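Local atomic coordinates of aldose 1-epimerase (Caenorhabditis elegans, PDB entry 1LUR), a protein that probably interconverts the alpha and beta anomers of aldose sugars such as galactose. Residues Q47-T55 against L284-Y294. Sequence-based numbering, arbitrary orientation.
Sequences QDLVLGFDT and LDCKGKKGEHY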
ATOM      1  N   GLN A  47      14.062  -0.277 -15.487  1.00 49.53           N
ATOM      2  CA  GLN A  47      14.022   0.609 -14.340  1.00 48.58           C
ATOM      3  C   GLN A  47      13.240  -0.057 -13.220  1.00 47.19           C
ATOM      4  O   GLN A  47      12.171  -0.629 -13.454  1.00 45.97           O
ATOM      5  CB  GLN A  47      13.348   1.929 -14.705  1.00 50.41           C
ATOM      6  CG  GLN A  47      13.317   2.916 -13.557  1.00 53.32           C
ATOM      7  CD  GLN A  47      14.708   3.315 -13.112  1.00 54.90           C
ATOM      8  OE1 GLN A  47      15.442   3.968 -13.856  1.00 56.47           O
ATOM      9  NE2 GLN A  47      15.085   2.918 -11.899  1.00 55.04           N
ATOM     10  N   ASP A  48      13.791  -0.006 -12.012  1.00 45.25           N
ATOM     11  CA  ASP A  48      13.130  -0.601 -10.858  1.00 43.56           C
ATOM     12  C   ASP A  48      12.189   0.512 -10.417  1.00 42.69           C
ATOM     13  O   ASP A  48      12.638   1.591 -10.028  1.00 41.27           O
ATOM     14  CB  ASP A  48      14.140  -0.911  -9.754  1.00 44.58           C
ATOM     15  CG  ASP A  48      13.575  -1.841  -8.692  1.00 45.71           C
ATOM     16  OD1 ASP A  48      12.382  -1.688  -8.339  1.00 45.03           O
ATOM     17  OD2 ASP A  48      14.325  -2.715  -8.207  1.00 43.71           O
ATOM     18  N   LEU A  49      10.890   0.250 -10.482  1.00 40.73           N
ATOM     19  CA  LEU A  49       9.890   1.234 -10.103  1.00 39.49           C
ATOM     20  C   LEU A  49       9.583   1.399  -8.614  1.00 38.56           C
ATOM     21  O   LEU A  49       8.891   2.340  -8.235  1.00 37.65           O
ATOM     22  CB  LEU A  49       8.596   0.942 -10.864  1.00 38.95           C
ATOM     23  CG  LEU A  49       8.766   0.756 -12.377  1.00 39.43           C
ATOM     24  CD1 LEU A  49       7.425   0.406 -13.000  1.00 39.21           C
ATOM     25  CD2 LEU A  49       9.330   2.032 -12.997  1.00 39.04           C
ATOM     26  N   VAL A  50      10.089   0.507  -7.770  1.00 38.93           N
ATOM     27  CA  VAL A  50       9.827   0.620  -6.335  1.00 38.73           C
ATOM     28  C   VAL A  50      11.103   0.681  -5.499  1.00 39.82           C
ATOM     29  O   VAL A  50      12.121   0.070  -5.842  1.00 39.62           O
ATOM     30  CB  VAL A  50       8.970  -0.562  -5.816  1.00 36.69           C
ATOM     31  CG1 VAL A  50       7.675  -0.647  -6.605  1.00 36.63           C
ATOM     32  CG2 VAL A  50       9.748  -1.866  -5.916  1.00 35.56           C
ATOM     33  N   LEU A  51      11.046   1.426  -4.400  1.00 41.12           N
ATOM     34  CA  LEU A  51      12.203   1.554  -3.521  1.00 42.55           C
ATOM     35  C   LEU A  51      12.407   0.216  -2.834  1.00 44.17           C
ATOM     36  O   LEU A  51      11.583  -0.689  -2.974  1.00 44.09           O
ATOM     37  CB  LEU A  51      11.968   2.652  -2.484  1.00 42.44           C
ATOM     38  CG  LEU A  51      11.677   4.035  -3.073  1.00 42.90           C
ATOM     39  CD1 LEU A  51      11.499   5.048  -1.953  1.00 42.78           C
ATOM     40  CD2 LEU A  51      12.816   4.451  -3.997  1.00 41.98           C
ATOM     41  N   GLY A  52      13.506   0.084  -2.100  1.00 44.70           N
ATOM     42  CA  GLY A  52      13.771  -1.164  -1.415  1.00 45.81           C
ATOM     43  C   GLY A  52      15.190  -1.290  -0.893  1.00 46.69           C
ATOM     44  O   GLY A  52      15.856  -0.291  -0.616  1.00 47.10           O
ATOM     45  N   PHE A  53      15.650  -2.527  -0.759  1.00 46.96           N
ATOM     46  CA  PHE A  53      16.991  -2.795  -0.265  1.00 48.26           C
ATOM     47  C   PHE A  53      17.612  -3.937  -1.049  1.00 48.81           C
ATOM     48  O   PHE A  53      16.907  -4.813  -1.552  1.00 48.63           O
ATOM     49  CB  PHE A  53      16.925  -3.149   1.221  1.00 49.05           C
ATOM     50  CG  PHE A  53      16.247  -2.099   2.054  1.00 49.43           C
ATOM     51  CD1 PHE A  53      16.850  -0.863   2.264  1.00 49.29           C
ATOM     52  CD2 PHE A  53      14.984  -2.331   2.593  1.00 49.52           C
ATOM     53  CE1 PHE A  53      16.208   0.132   3.000  1.00 49.70           C
ATOM     54  CE2 PHE A  53      14.331  -1.345   3.330  1.00 49.55           C
ATOM     55  CZ  PHE A  53      14.943  -0.108   3.534  1.00 50.24           C
ATOM     56  N   ASP A  54      18.936  -3.927  -1.151  1.00 49.60           N
ATOM     57  CA  ASP A  54      19.646  -4.968  -1.881  1.00 50.09           C
ATOM     58  C   ASP A  54      19.740  -6.287  -1.107  1.00 49.36           C
ATOM     59  O   ASP A  54      19.965  -7.339  -1.701  1.00 49.29           O
ATOM     60  CB  ASP A  54      21.046  -4.462  -2.266  1.00 51.67           C
ATOM     61  CG  ASP A  54      21.000  -3.280  -3.236  1.00 53.30           C
ATOM     62  OD1 ASP A  54      22.045  -2.628  -3.442  1.00 54.66           O
ATOM     63  OD2 ASP A  54      19.921  -3.002  -3.804  1.00 55.01           O
ATOM     64  N   THR A  55      19.553  -6.240   0.211  1.00 49.41           N
ATOM     65  CA  THR A  55      19.626  -7.454   1.023  1.00 49.19           C
ATOM     66  C   THR A  55      18.340  -7.738   1.799  1.00 50.02           C
ATOM     67  O   THR A  55      17.563  -6.833   2.088  1.00 49.93           O
ATOM     68  CB  THR A  55      20.782  -7.383   2.046  1.00 49.75           C
ATOM     69  OG1 THR A  55      20.431  -6.482   3.105  1.00 48.15           O
ATOM     70  CG2 THR A  55      22.058  -6.894   1.377  1.00 48.85           C
ATOM     71  N   LEU A 284      11.101  10.070   4.839  1.00 53.69           N
ATOM     72  CA  LEU A 284      11.996   8.976   4.481  1.00 54.57           C
ATOM     73  C   LEU A 284      13.459   9.405   4.574  1.00 55.51           C
ATOM     74  O   LEU A 284      13.792  10.563   4.335  1.00 55.79           O
ATOM     75  CB  LEU A 284      11.688   8.487   3.062  1.00 54.66           C
ATOM     76  CG  LEU A 284      12.519   7.309   2.543  1.00 54.00           C
ATOM     77  CD1 LEU A 284      12.319   6.091   3.433  1.00 53.11           C
ATOM     78  CD2 LEU A 284      12.103   7.000   1.112  1.00 54.30           C
ATOM     79  N   ASP A 285      14.324   8.460   4.930  1.00 56.86           N
ATOM     80  CA  ASP A 285      15.758   8.713   5.062  1.00 58.48           C
ATOM     81  C   ASP A 285      16.426   7.387   5.405  1.00 59.25           C
ATOM     82  O   ASP A 285      16.694   7.101   6.573  1.00 59.24           O
ATOM     83  CB  ASP A 285      16.019   9.737   6.177  1.00 58.98           C
ATOM     84  CG  ASP A 285      17.496  10.103   6.312  1.00 59.93           C
ATOM     85  OD1 ASP A 285      18.073  10.657   5.350  1.00 59.47           O
ATOM     86  OD2 ASP A 285      18.081   9.842   7.386  1.00 59.41           O
ATOM     87  N   CYS A 286      16.687   6.575   4.384  1.00 59.80           N
ATOM     88  CA  CYS A 286      17.320   5.277   4.586  1.00 60.85           C
ATOM     89  C   CYS A 286      18.218   4.900   3.408  1.00 60.90           C
ATOM     90  O   CYS A 286      18.073   5.433   2.308  1.00 60.63           O
ATOM     91  CB  CYS A 286      16.245   4.200   4.764  1.00 61.68           C
ATOM     92  SG  CYS A 286      14.883   4.667   5.868  1.00 65.13           S
ATOM     93  N   LYS A 287      19.146   3.978   3.648  1.00 61.43           N
ATOM     94  CA  LYS A 287      20.066   3.524   2.610  1.00 61.98           C
ATOM     95  C   LYS A 287      19.398   2.405   1.817  1.00 61.64           C
ATOM     96  O   LYS A 287      19.334   1.264   2.275  1.00 61.99           O
ATOM     97  CB  LYS A 287      21.364   3.004   3.235  1.00 62.38           C
ATOM     98  CG  LYS A 287      22.361   2.460   2.219  1.00 63.97           C
ATOM     99  CD  LYS A 287      23.612   1.894   2.886  1.00 64.94           C
ATOM    100  CE  LYS A 287      24.440   2.984   3.558  1.00 65.23           C
ATOM    101  NZ  LYS A 287      24.887   4.021   2.585  1.00 65.81           N
ATOM    102  N   GLY A 288      18.907   2.737   0.626  1.00 61.32           N
ATOM    103  CA  GLY A 288      18.247   1.744  -0.203  1.00 60.56           C
ATOM    104  C   GLY A 288      19.094   1.064  -1.259  1.00 60.11           C
ATOM    105  O   GLY A 288      20.312   0.947  -1.123  1.00 59.52           O
ATOM    106  N   LYS A 289      18.426   0.610  -2.316  1.00 60.06           N
ATOM    107  CA  LYS A 289      19.068  -0.075  -3.435  1.00 60.54           C
ATOM    108  C   LYS A 289      20.258   0.709  -3.989  1.00 60.82           C
ATOM    109  O   LYS A 289      20.276   1.941  -3.947  1.00 60.43           O
ATOM    110  CB  LYS A 289      18.053  -0.298  -4.561  1.00 59.58           C
ATOM    111  CG  LYS A 289      16.753  -0.962  -4.130  1.00 58.70           C
ATOM    112  CD  LYS A 289      15.777  -1.055  -5.299  1.00 58.09           C
ATOM    113  CE  LYS A 289      14.448  -1.668  -4.878  1.00 57.48           C
ATOM    114  NZ  LYS A 289      14.625  -3.027  -4.304  1.00 57.79           N
ATOM    115  N   LYS A 290      21.241  -0.020  -4.514  1.00 61.45           N
ATOM    116  CA  LYS A 290      22.443   0.587  -5.086  1.00 62.16           C
ATOM    117  C   LYS A 290      23.208   1.377  -4.027  1.00 62.36           C
ATOM    118  O   LYS A 290      24.117   2.139  -4.350  1.00 62.91           O
ATOM    119  CB  LYS A 290      22.069   1.534  -6.233  1.00 62.67           C
ATOM    120  CG  LYS A 290      21.220   0.925  -7.348  1.00 64.04           C
ATOM    121  CD  LYS A 290      22.068   0.290  -8.446  1.00 64.36           C
ATOM    122  CE  LYS A 290      22.778  -0.962  -7.962  1.00 65.29           C
ATOM    123  NZ  LYS A 290      21.806  -2.011  -7.538  1.00 65.11           N
ATOM    124  N   GLY A 291      22.836   1.194  -2.763  1.00 62.12           N
ATOM    125  CA  GLY A 291      23.505   1.911  -1.694  1.00 61.78           C
ATOM    126  C   GLY A 291      23.048   3.357  -1.694  1.00 61.52           C
ATOM    127  O   GLY A 291      23.623   4.210  -1.014  1.00 61.57           O
ATOM    128  N   GLU A 292      22.000   3.625  -2.468  1.00 60.60           N
ATOM    129  CA  GLU A 292      21.430   4.960  -2.591  1.00 59.81           C
ATOM    130  C   GLU A 292      20.856   5.471  -1.272  1.00 60.32           C
ATOM    131  O   GLU A 292      20.389   4.694  -0.438  1.00 60.04           O
ATOM    132  CB  GLU A 292      20.326   4.954  -3.647  1.00 60.20           C
ATOM    133  CG  GLU A 292      19.828   6.335  -4.045  1.00 59.72           C
ATOM    134  CD  GLU A 292      18.635   6.270  -4.972  1.00 59.94           C
ATOM    135  OE1 GLU A 292      18.542   5.298  -5.754  1.00 60.13           O
ATOM    136  OE2 GLU A 292      17.799   7.200  -4.938  1.00 59.81           O
ATOM    137  N   HIS A 293      20.889   6.789  -1.102  1.00 60.37           N
ATOM    138  CA  HIS A 293      20.382   7.442   0.099  1.00 60.46           C
ATOM    139  C   HIS A 293      19.036   8.100  -0.191  1.00 59.94           C
ATOM    140  O   HIS A 293      18.988   9.203  -0.739  1.00 59.76           O
ATOM    141  CB  HIS A 293      21.376   8.509   0.568  1.00 61.61           C
ATOM    142  CG  HIS A 293      20.834   9.429   1.620  1.00 62.95           C
ATOM    143  ND1 HIS A 293      21.315  10.707   1.808  1.00 63.16           N
ATOM    144  CD2 HIS A 293      19.856   9.257   2.542  1.00 63.79           C
ATOM    145  CE1 HIS A 293      20.656  11.284   2.797  1.00 63.39           C
ATOM    146  NE2 HIS A 293      19.766  10.425   3.260  1.00 64.37           N
ATOM    147  N   TYR A 294      17.945   7.436   0.180  1.00 59.01           N
ATOM    148  CA  TYR A 294      16.619   7.996  -0.059  1.00 58.52           C
ATOM    149  C   TYR A 294      16.412   9.195   0.856  1.00 58.49           C
ATOM    150  O   TYR A 294      16.757   9.152   2.036  1.00 58.86           O
ATOM    151  CB  TYR A 294      15.527   6.952   0.203  1.00 57.76           C
ATOM    152  CG  TYR A 294      15.663   5.682  -0.608  1.00 56.87           C
ATOM    153  CD1 TYR A 294      16.036   5.721  -1.952  1.00 56.22           C
ATOM    154  CD2 TYR A 294      15.399   4.437  -0.034  1.00 56.54           C
ATOM    155  CE1 TYR A 294      16.145   4.549  -2.704  1.00 55.61           C
ATOM    156  CE2 TYR A 294      15.501   3.263  -0.778  1.00 55.31           C
ATOM    157  CZ  TYR A 294      15.877   3.326  -2.110  1.00 55.52           C
ATOM    158  OH  TYR A 294      15.992   2.166  -2.843  1.00 54.51           O
TER
HETATM  159  O   HOH W   1      16.190  -5.476  -4.170  1.00 49.72           O
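A small antiparallel hairpin, strands 286-287 and 293-294 with the turn between them, lies against the chain that runs from the edge strand 46-48 toward helix 56-61, and Lys289 of the turn crosses Gly52. The lysine is extended as far as CE and bends only at its last torsion (chi4 -58°). Lys289 CE comes 3.1 Å from Val50 O. Lys289 NZ lies 3.5 Å from Gly52 CA, on the side where the glycine carries no side chain. Lys289 NZ gives a hydrogen bond to Ala35 O, a weak one to a water that donates to Phe53 O, and makes a long salt bridge of 3.9 Å to Asp48 OD2. The other carboxylate oxygen of Asp48 closes an Asx turn with Val50 N and also accepts from Leu37 N. Lys289 thus joins the hairpin turn to the last two strands, 33-40 and 46-48, of the four-stranded antiparallel sheet near the N-terminus of this mutarotase-family fold, through Ala35 O and, at long range, Asp48. At the exposed end of the contact, Asp54 OD1 receives Lys290 N at 2.9 Å on its syn side, while OD2 takes a weaker share of the same N-H. Deeper in, Leu51 CD2 sits over one face of the Tyr294 ring, 4.0 Å from its centroid and displaced toward the rim, and CD1 meets Leu284 CD2 tip to tip. Tyr294 OH accepts from Lys289 N at 2.9 Å, and the same N-H also leans weakly on Gly52 O, which lies at the tyrosine's edge. With an alanine in place of Tyr294, Leu51 would probably lose the ring face beneath its CD2, and Lys289 N its stronger acceptor. Phe53 turns its CD1 edge to Lys287 O, 3.3 Å away and in the ring plane, and packs edge-to-face with Phe59 of helix 56-61.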